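PDB 6VPD: glutathione peroxidase from Hypocrea jecorina, which probably reduces hydroperoxides to alcohols at the expense of thioredoxin dithiols, acting as a thioredoxin-dependent peroxidase in antioxidant defence. Local coordinates for residues C92-S97 with K123-G128; V54-S59 with P133-L138. All blocks are in the same frame, centred on the assembly; numbering follows the deposited sequence.

Contact 1: residues C92-S97 with K123-G128; sequences CNQFGS and KINVNG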
loop_
_atom_site.group_PDB
_atom_site.type_symbol
_atom_site.label_atom_id
_atom_site.label_comp_id
_atom_site.label_asym_id
_atom_site.label_seq_id
_atom_site.Cartn_x
_atom_site.Cartn_y
_atom_site.Cartn_z
ATOM N N CYS A 92 -13.384 8.028 -3.017
ATOM C CA CYS A 92 -12.491 8.352 -4.123
ATOM C C CYS A 92 -12.479 7.198 -5.108
ATOM O O CYS A 92 -12.162 6.060 -4.738
ATOM C CB CYS A 92 -11.078 8.635 -3.625
ATOM S SG CYS A 92 -10.108 9.539 -4.826
ATOM N N ASN A 93 -12.810 7.504 -6.357
ATOM C CA ASN A 93 -12.851 6.528 -7.432
ATOM C C ASN A 93 -11.519 6.400 -8.156
ATOM O O ASN A 93 -11.411 5.595 -9.085
ATOM C CB ASN A 93 -13.938 6.913 -8.438
ATOM C CG ASN A 93 -13.631 8.228 -9.151
ATOM O OD1 ASN A 93 -12.800 9.023 -8.687
ATOM N ND2 ASN A 93 -14.309 8.468 -10.283
ATOM N N GLN A 94 -10.504 7.158 -7.747
ATOM C CA GLN A 94 -9.265 7.276 -8.502
ATOM C C GLN A 94 -8.337 6.079 -8.367
ATOM O O GLN A 94 -7.267 6.106 -8.971
ATOM C CB GLN A 94 -8.495 8.533 -8.082
ATOM C CG GLN A 94 -9.043 9.842 -8.619
ATOM C CD GLN A 94 -8.203 11.063 -8.206
ATOM O OE1 GLN A 94 -7.561 11.069 -7.157
ATOM N NE2 GLN A 94 -8.218 12.101 -9.031
ATOM N N PHE A 95 -8.671 5.031 -7.614
ATOM C CA PHE A 95 -7.733 3.914 -7.410
ATOM C C PHE A 95 -8.394 2.591 -7.823
ATOM O O PHE A 95 -8.605 1.691 -7.004
ATOM C CB PHE A 95 -7.226 3.869 -5.952
ATOM C CG PHE A 95 -6.580 5.154 -5.497
ATOM C CD1 PHE A 95 -5.264 5.442 -5.826
ATOM C CD2 PHE A 95 -7.303 6.089 -4.752
ATOM C CE1 PHE A 95 -4.680 6.641 -5.417
ATOM C CE2 PHE A 95 -6.730 7.282 -4.347
ATOM C CZ PHE A 95 -5.422 7.558 -4.675
ATOM N N GLY A 96 -8.708 2.469 -9.111
ATOM C CA GLY A 96 -9.178 1.216 -9.695
ATOM C C GLY A 96 -8.662 1.016 -11.111
ATOM O O GLY A 96 -8.714 1.948 -11.925
ATOM N N SER A 97 -8.181 -0.186 -11.433
ATOM C CA SER A 97 -7.462 -0.417 -12.679
ATOM C C SER A 97 -8.315 -1.162 -13.708
ATOM O O SER A 97 -9.014 -2.132 -13.391
ATOM C CB SER A 97 -6.158 -1.176 -12.420
ATOM O OG SER A 97 -5.340 -1.144 -13.578
ATOM N N LYS A 123 -18.108 12.627 -2.641
ATOM C CA LYS A 123 -17.004 12.051 -3.397
ATOM C C LYS A 123 -16.100 13.166 -3.904
ATOM O O LYS A 123 -16.575 14.218 -4.337
ATOM C CB LYS A 123 -17.519 11.210 -4.567
ATOM C CG LYS A 123 -16.421 10.666 -5.484
ATOM C CD LYS A 123 -16.632 11.150 -6.938
ATOM C CE LYS A 123 -15.297 11.357 -7.705
ATOM N NZ LYS A 123 -15.465 11.444 -9.194
ATOM N N ILE A 124 -14.784 12.944 -3.826
ATOM C CA ILE A 124 -13.808 13.934 -4.272
ATOM C C ILE A 124 -12.656 13.253 -5.008
ATOM O O ILE A 124 -12.493 12.026 -4.995
ATOM C CB ILE A 124 -13.237 14.774 -3.111
ATOM C CG1 ILE A 124 -12.622 13.870 -2.059
ATOM C CG2 ILE A 124 -14.289 15.713 -2.504
ATOM C CD1 ILE A 124 -11.738 14.639 -1.171
ATOM N N ASN A 125 -11.844 14.079 -5.645
ATOM C CA ASN A 125 -10.568 13.644 -6.174
ATOM C C ASN A 125 -9.473 14.058 -5.210
ATOM O O ASN A 125 -9.435 15.209 -4.766
ATOM C CB ASN A 125 -10.336 14.238 -7.558
ATOM C CG ASN A 125 -11.185 13.569 -8.599
ATOM O OD1 ASN A 125 -10.810 12.531 -9.134
ATOM N ND2 ASN A 125 -12.362 14.126 -8.855
ATOM N N VAL A 126 -8.603 13.107 -4.860
ATOM C CA VAL A 126 -7.465 13.433 -4.011
ATOM C C VAL A 126 -6.218 13.774 -4.804
ATOM O O VAL A 126 -5.253 14.274 -4.216
ATOM C CB VAL A 126 -7.127 12.294 -3.022
ATOM C CG1 VAL A 126 -8.333 11.979 -2.144
ATOM C CG2 VAL A 126 -6.624 11.046 -3.746
ATOM N N ASN A 127 -6.208 13.538 -6.118
ATOM C CA ASN A 127 -5.003 13.686 -6.927
ATOM C C ASN A 127 -5.325 14.390 -8.233
ATOM O O ASN A 127 -6.468 14.418 -8.683
ATOM C CB ASN A 127 -4.365 12.337 -7.228
ATOM C CG ASN A 127 -3.643 11.784 -6.043
ATOM O OD1 ASN A 127 -3.128 12.549 -5.229
ATOM N ND2 ASN A 127 -3.605 10.461 -5.917
ATOM N N GLY A 128 -4.296 14.970 -8.831
ATOM C CA GLY A 128 -4.470 15.726 -10.048
ATOM C C GLY A 128 -4.750 17.187 -9.783
ATOM O O GLY A 128 -4.890 17.645 -8.641
#
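The carboxamide oxygen OE1 of Q94 is gripped by two successive backbone amides, the N of N127 at 3.0 Å and the N of V126 at 3.2 Å, both weak bonds with bent N-H angles. The other half of the amide is held more squarely: NE2 donates to the carbonyl O of N127 at 2.9 Å, nearly straight (168°). That oxygen lies close to the plane of the Q94 amide, although NE2 itself approaches from above the N127 carbonyl plane. Glutamine suits the place because a single flat group must both accept and donate, and its chain, extended beyond CG (chi2 -178°), spans the distance between the loops. With an alanine in its place, the N-H groups of V126 and N127 would probably lose this acceptor and the N127 carbonyl its donor. Beside the polar join, CG2 of V126 sits 3.9 Å from SG of C92 and, at the edge of the F95 ring, 3.8 Å from CZ. The amide of N127 stands almost upright to that ring, its ND2 hydrogen-bonded to the carbonyl of V151. Residues C92-F95 belong to the FPCNQF signature of glutathione peroxidases, which begins at the end of strand 85-92 and runs into the loop after it.

Contact 2: residues V54-S59 with P133-L138; sequences VVNTAS and PLYKWL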
loop_
_atom_site.group_PDB
_atom_site.type_symbol
_atom_site.label_atom_id
_atom_site.label_comp_id
_atom_site.label_asym_id
_atom_site.label_seq_id
_atom_site.Cartn_x
_atom_site.Cartn_y
_atom_site.Cartn_z
ATOM N N VAL A 54 -8.471 12.157 8.708
ATOM C CA VAL A 54 -9.003 12.297 7.362
ATOM C C VAL A 54 -8.542 11.077 6.600
ATOM O O VAL A 54 -7.359 10.725 6.649
ATOM C CB VAL A 54 -8.512 13.594 6.687
ATOM C CG1 VAL A 54 -8.929 13.631 5.236
ATOM C CG2 VAL A 54 -9.025 14.837 7.414
ATOM N N VAL A 55 -9.471 10.395 5.947
ATOM C CA VAL A 55 -9.148 9.173 5.227
ATOM C C VAL A 55 -9.941 9.170 3.919
ATOM O O VAL A 55 -11.121 9.536 3.902
ATOM C CB VAL A 55 -9.419 7.927 6.096
ATOM C CG1 VAL A 55 -10.884 7.779 6.370
ATOM C CG2 VAL A 55 -8.884 6.667 5.433
ATOM N N ASN A 56 -9.263 8.864 2.811
ATOM C CA ASN A 56 -9.905 8.697 1.513
ATOM C C ASN A 56 -10.357 7.247 1.376
ATOM O O ASN A 56 -9.536 6.317 1.411
ATOM C CB ASN A 56 -8.961 9.052 0.374
ATOM C CG ASN A 56 -7.700 8.264 0.443
ATOM O OD1 ASN A 56 -7.083 8.177 1.512
ATOM N ND2 ASN A 56 -7.315 7.644 -0.668
ATOM N N THR A 57 -11.656 7.055 1.224
ATOM C CA THR A 57 -12.220 5.721 1.188
ATOM C C THR A 57 -12.462 5.289 -0.252
ATOM O O THR A 57 -12.481 6.102 -1.181
ATOM C CB THR A 57 -13.517 5.655 2.000
ATOM O OG1 THR A 57 -14.363 6.756 1.643
ATOM C CG2 THR A 57 -13.203 5.728 3.473
ATOM N N ALA A 58 -12.605 3.977 -0.412
ATOM C CA ALA A 58 -12.926 3.388 -1.697
ATOM C C ALA A 58 -14.318 3.801 -2.141
ATOM O O ALA A 58 -15.265 3.806 -1.350
ATOM C CB ALA A 58 -12.849 1.868 -1.607
ATOM N N SER A 59 -14.444 4.148 -3.419
ATOM C CA SER A 59 -15.769 4.281 -4.008
ATOM C C SER A 59 -16.433 2.909 -4.162
ATOM O O SER A 59 -17.593 2.724 -3.779
ATOM C CB SER A 59 -15.664 5.009 -5.347
ATOM O OG SER A 59 -16.907 5.578 -5.698
ATOM N N PRO A 133 -9.440 21.193 -3.146
ATOM C CA PRO A 133 -8.447 22.080 -2.505
ATOM C C PRO A 133 -7.974 21.582 -1.156
ATOM O O PRO A 133 -6.793 21.743 -0.832
ATOM C CB PRO A 133 -9.191 23.422 -2.383
ATOM C CG PRO A 133 -10.188 23.398 -3.495
ATOM C CD PRO A 133 -10.597 21.942 -3.678
ATOM N N LEU A 134 -8.856 20.959 -0.367
ATOM C CA LEU A 134 -8.437 20.393 0.914
ATOM C C LEU A 134 -7.265 19.425 0.751
ATOM O O LEU A 134 -6.277 19.500 1.491
ATOM C CB LEU A 134 -9.614 19.689 1.584
ATOM C CG LEU A 134 -9.161 18.926 2.837
ATOM C CD1 LEU A 134 -8.595 19.872 3.922
ATOM C CD2 LEU A 134 -10.242 17.995 3.386
ATOM N N TYR A 135 -7.366 18.493 -0.206
ATOM C CA TYR A 135 -6.301 17.512 -0.391
ATOM C C TYR A 135 -5.046 18.122 -0.996
ATOM O O TYR A 135 -3.940 17.639 -0.721
ATOM C CB TYR A 135 -6.784 16.343 -1.248
ATOM C CG TYR A 135 -7.296 15.250 -0.370
ATOM C CD1 TYR A 135 -6.446 14.282 0.108
ATOM C CD2 TYR A 135 -8.615 15.243 0.058
ATOM C CE1 TYR A 135 -6.894 13.295 0.951
ATOM C CE2 TYR A 135 -9.079 14.252 0.914
ATOM C CZ TYR A 135 -8.210 13.278 1.351
ATOM O OH TYR A 135 -8.650 12.295 2.196
ATOM N N LYS A 136 -5.176 19.167 -1.820
ATOM C CA LYS A 136 -3.975 19.875 -2.244
ATOM C C LYS A 136 -3.215 20.422 -1.036
ATOM O O LYS A 136 -1.983 20.327 -0.964
ATOM C CB LYS A 136 -4.340 20.985 -3.225
ATOM C CG LYS A 136 -4.772 20.459 -4.590
ATOM C CD LYS A 136 -4.938 21.576 -5.605
ATOM C CE LYS A 136 -5.606 21.043 -6.896
ATOM N NZ LYS A 136 -5.780 22.103 -7.932
ATOM N N TRP A 137 -3.941 20.936 -0.045
ATOM C CA TRP A 137 -3.298 21.440 1.162
ATOM C C TRP A 137 -2.712 20.306 2.005
ATOM O O TRP A 137 -1.545 20.374 2.414
ATOM C CB TRP A 137 -4.303 22.263 1.963
ATOM C CG TRP A 137 -3.766 22.832 3.230
ATOM C CD1 TRP A 137 -3.013 23.967 3.373
ATOM C CD2 TRP A 137 -3.960 22.307 4.549
ATOM N NE1 TRP A 137 -2.735 24.179 4.697
ATOM C CE2 TRP A 137 -3.302 23.172 5.442
ATOM C CE3 TRP A 137 -4.644 21.203 5.062
ATOM C CZ2 TRP A 137 -3.298 22.958 6.817
ATOM C CZ3 TRP A 137 -4.621 20.982 6.418
ATOM C CH2 TRP A 137 -3.957 21.852 7.279
ATOM N N LEU A 138 -3.509 19.258 2.288
ATOM C CA LEU A 138 -3.018 18.130 3.085
ATOM C C LEU A 138 -1.724 17.548 2.516
ATOM O O LEU A 138 -0.818 17.180 3.266
ATOM C CB LEU A 138 -4.077 17.023 3.169
ATOM C CG LEU A 138 -5.293 17.243 4.076
ATOM C CD1 LEU A 138 -6.217 16.049 4.024
ATOM C CD2 LEU A 138 -4.908 17.549 5.505
HETATM O O HOH W 1 -6.481 10.655 2.750
#
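Y135 reaches out from its helix so that its hydroxyl arrives beside V54 and N56 of the strand, OH lying 3.3 Å from CG1 of V54. It is the length of the tyrosine side chain that carries the hydroxyl across to the strand. CD1 of L138, one turn later, rests over the centre of one ring face, 4.1 Å above its plane. V54 turns CG1 anti to its backbone nitrogen (chi1 173°), which brings this methyl within 3.8 Å of CD1 of L138. A beta-branched valine suits the strand, and the longer, branched leucine reaches from the helix to meet it and the tyrosine ring. The buried polar groups are served by a water in the plane of the tyrosine ring: it donates to OD1 of N56 at 2.8 Å and is hydrogen-bonded to OH of Y135 at 2.8 Å. The remaining end of the N56 amide, ND2, donates to the carbonyl of W153, so both ends of the asparagine are engaged. V54 and N56 face helix 133-141 while V55 points the other way, the alternation of any beta strand; here an inner strand of the thioredoxin-fold sheet is covered on one face by helix 133-141.

Contact 2 lies in the interior, its centre about 7 Å from the centre of the chain, whereas the centre of contact 1 is about 14 Å from it and contact 1 is only partly buried. Contact 2 joins regular elements, an inner strand and a helix, mostly through apolar packing and one bridging water. Contact 1 instead ties two irregular loops together with direct amide-to-backbone bonds, as suits segments with little regular structure. The two meet at Y135: CD1 of I124 is 3.4 Å from its CE2, and CG1 of V126 packs on the same ring, which carries the apolar core out to the loops, while F95 touches N56. Along the chain, contact 1 is nested within the loop that contact 2 closes.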